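Local structure of uncharacterized protein lp_2219 (Lactobacillus plantarum, 3HFQ) at residues L23-K28 and E297-V302. The protein is of unknown function but belongs to the lactonase family of seven-bladed beta-propellers, some members of which open lactone rings. The protein carries 1 engineered substitution. Numbering follows the deposited sequence.
Sequences LDTTAK and EAFVVV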
loop_
_atom_site.group_PDB
_atom_site.type_symbol
_atom_site.label_atom_id
_atom_site.label_comp_id
_atom_site.label_asym_id
_atom_site.label_seq_id
_atom_site.Cartn_x
_atom_site.Cartn_y
_atom_site.Cartn_z
ATOM N N LEU A 23 14.157 -4.163 13.222
ATOM C CA LEU A 23 15.230 -3.761 12.324
ATOM C C LEU A 23 16.263 -3.102 13.237
ATOM O O LEU A 23 15.978 -2.086 13.876
ATOM C CB LEU A 23 14.719 -2.763 11.273
ATOM C CG LEU A 23 15.731 -1.899 10.501
ATOM C CD1 LEU A 23 16.925 -2.720 10.056
ATOM C CD2 LEU A 23 15.033 -1.267 9.301
ATOM N N ASP A 24 17.442 -3.709 13.333
ATOM C CA ASP A 24 18.513 -3.181 14.172
ATOM C C ASP A 24 19.399 -2.330 13.257
ATOM O O ASP A 24 20.121 -2.857 12.414
ATOM C CB ASP A 24 19.325 -4.331 14.770
ATOM C CG ASP A 24 20.290 -3.871 15.852
ATOM O OD1 ASP A 24 21.016 -2.881 15.622
ATOM O OD2 ASP A 24 20.337 -4.515 16.925
ATOM N N THR A 25 19.336 -1.010 13.419
ATOM C CA THR A 25 20.092 -0.055 12.585
ATOM C C THR A 25 21.616 -0.118 12.720
ATOM O O THR A 25 22.336 0.291 11.790
ATOM C CB THR A 25 19.635 1.385 12.892
ATOM O OG1 THR A 25 19.859 1.679 14.275
ATOM C CG2 THR A 25 18.159 1.557 12.581
ATOM N N THR A 26 22.102 -0.624 13.855
ATOM C CA THR A 26 23.545 -0.728 14.056
ATOM C C THR A 26 24.101 -2.088 13.603
ATOM O O THR A 26 25.108 -2.134 12.908
ATOM C CB THR A 26 23.930 -0.504 15.531
ATOM O OG1 THR A 26 23.295 0.676 16.036
ATOM C CG2 THR A 26 25.443 -0.346 15.682
ATOM N N ALA A 27 23.452 -3.177 14.017
ATOM C CA ALA A 27 23.868 -4.518 13.651
ATOM C C ALA A 27 23.566 -4.815 12.209
ATOM O O ALA A 27 24.122 -5.702 11.597
ATOM C CB ALA A 27 23.199 -5.546 14.543
ATOM N N LYS A 28 22.631 -4.057 11.687
ATOM C CA LYS A 28 22.257 -4.151 10.306
ATOM C C LYS A 28 21.464 -5.432 10.031
ATOM O O LYS A 28 21.674 -6.122 9.033
ATOM C CB LYS A 28 23.509 -4.126 9.444
ATOM C CG LYS A 28 24.452 -2.952 9.750
ATOM C CD LYS A 28 23.816 -1.609 9.420
ATOM C CE LYS A 28 24.800 -0.457 9.603
ATOM N NZ LYS A 28 24.194 0.876 9.323
ATOM N N GLU A 297 14.900 6.222 7.268
ATOM C CA GLU A 297 15.048 6.235 5.816
ATOM C C GLU A 297 16.444 5.828 5.364
ATOM O O GLU A 297 16.852 6.113 4.239
ATOM C CB GLU A 297 14.678 7.606 5.237
ATOM C CG GLU A 297 13.217 7.984 5.452
ATOM C CD GLU A 297 12.660 8.860 4.341
ATOM O OE1 GLU A 297 13.385 9.752 3.856
ATOM O OE2 GLU A 297 11.487 8.661 3.961
ATOM N N ALA A 298 17.170 5.145 6.243
ATOM C CA ALA A 298 18.512 4.672 5.921
ATOM C C ALA A 298 18.422 3.199 5.528
ATOM O O ALA A 298 19.428 2.566 5.202
ATOM C CB ALA A 298 19.433 4.843 7.125
ATOM N N PHE A 299 17.205 2.665 5.555
ATOM C CA PHE A 299 16.968 1.265 5.216
ATOM C C PHE A 299 15.651 1.068 4.477
ATOM O O PHE A 299 14.769 1.926 4.511
ATOM C CB PHE A 299 16.913 0.416 6.489
ATOM C CG PHE A 299 18.157 0.478 7.320
ATOM C CD1 PHE A 299 19.229 -0.367 7.057
ATOM C CD2 PHE A 299 18.259 1.386 8.370
ATOM C CE1 PHE A 299 20.388 -0.308 7.830
ATOM C CE2 PHE A 299 19.412 1.454 9.148
ATOM C CZ PHE A 299 20.476 0.608 8.880
ATOM N N VAL A 300 15.536 -0.081 3.819
ATOM C CA VAL A 300 14.321 -0.465 3.117
ATOM C C VAL A 300 14.109 -1.945 3.403
ATOM O O VAL A 300 15.061 -2.727 3.393
ATOM C CB VAL A 300 14.425 -0.289 1.591
ATOM C CG1 VAL A 300 13.220 -0.949 0.916
ATOM C CG2 VAL A 300 14.475 1.193 1.234
ATOM N N VAL A 301 12.869 -2.315 3.689
ATOM C CA VAL A 301 12.526 -3.709 3.944
ATOM C C VAL A 301 11.449 -4.098 2.944
ATOM O O VAL A 301 10.471 -3.377 2.772
ATOM C CB VAL A 301 11.979 -3.911 5.380
ATOM C CG1 VAL A 301 11.396 -5.317 5.530
ATOM C CG2 VAL A 301 13.094 -3.701 6.385
ATOM N N VAL A 302 11.646 -5.226 2.271
ATOM C CA VAL A 302 10.682 -5.714 1.296
ATOM C C VAL A 302 10.311 -7.143 1.672
ATOM O O VAL A 302 11.128 -7.867 2.242
ATOM C CB VAL A 302 11.277 -5.725 -0.142
ATOM C CG1 VAL A 302 12.521 -6.592 -0.185
ATOM C CG2 VAL A 302 10.240 -6.248 -1.143
#
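F299 enters first, starting strand 299-304, and its ring reaches L23, T25 and K28 at the end of strand 17-24 and the turn beyond. F299 CG lies anti to its carbonyl carbon (chi1 -59°), carrying the ring toward that turn. L23 CD1 sits over one ring face, while L23 CD2 packs 3.8 Å from F299 CB. The T25 and F299 side chains cross at about a right angle, T25 CG2 3.7 Å from F299 CE2. At the far edge T25 O lies 3.5 Å from F299 CZ, and K28 CD meets the edge in plane. A 3.1 Å hydrogen bond nearly in line with the carbonyl ties K28 NZ to T25 O, and D24 OD1 accepts from T26 N, an Asx turn, and from A27 N, the wider Asx motif, bracing the bend. In this seven-bladed propeller the two strands belong to adjacent blades, meeting through side chains with no hydrogen bond between the segments. An alanine replacing F299 would probably open a gap where the ring lies against L23 CD1 and leave T25 and K28 without their aromatic partner. Two residues on, V301 CG2 approaches L23 CD2 at 4.3 Å, and L312 touches both.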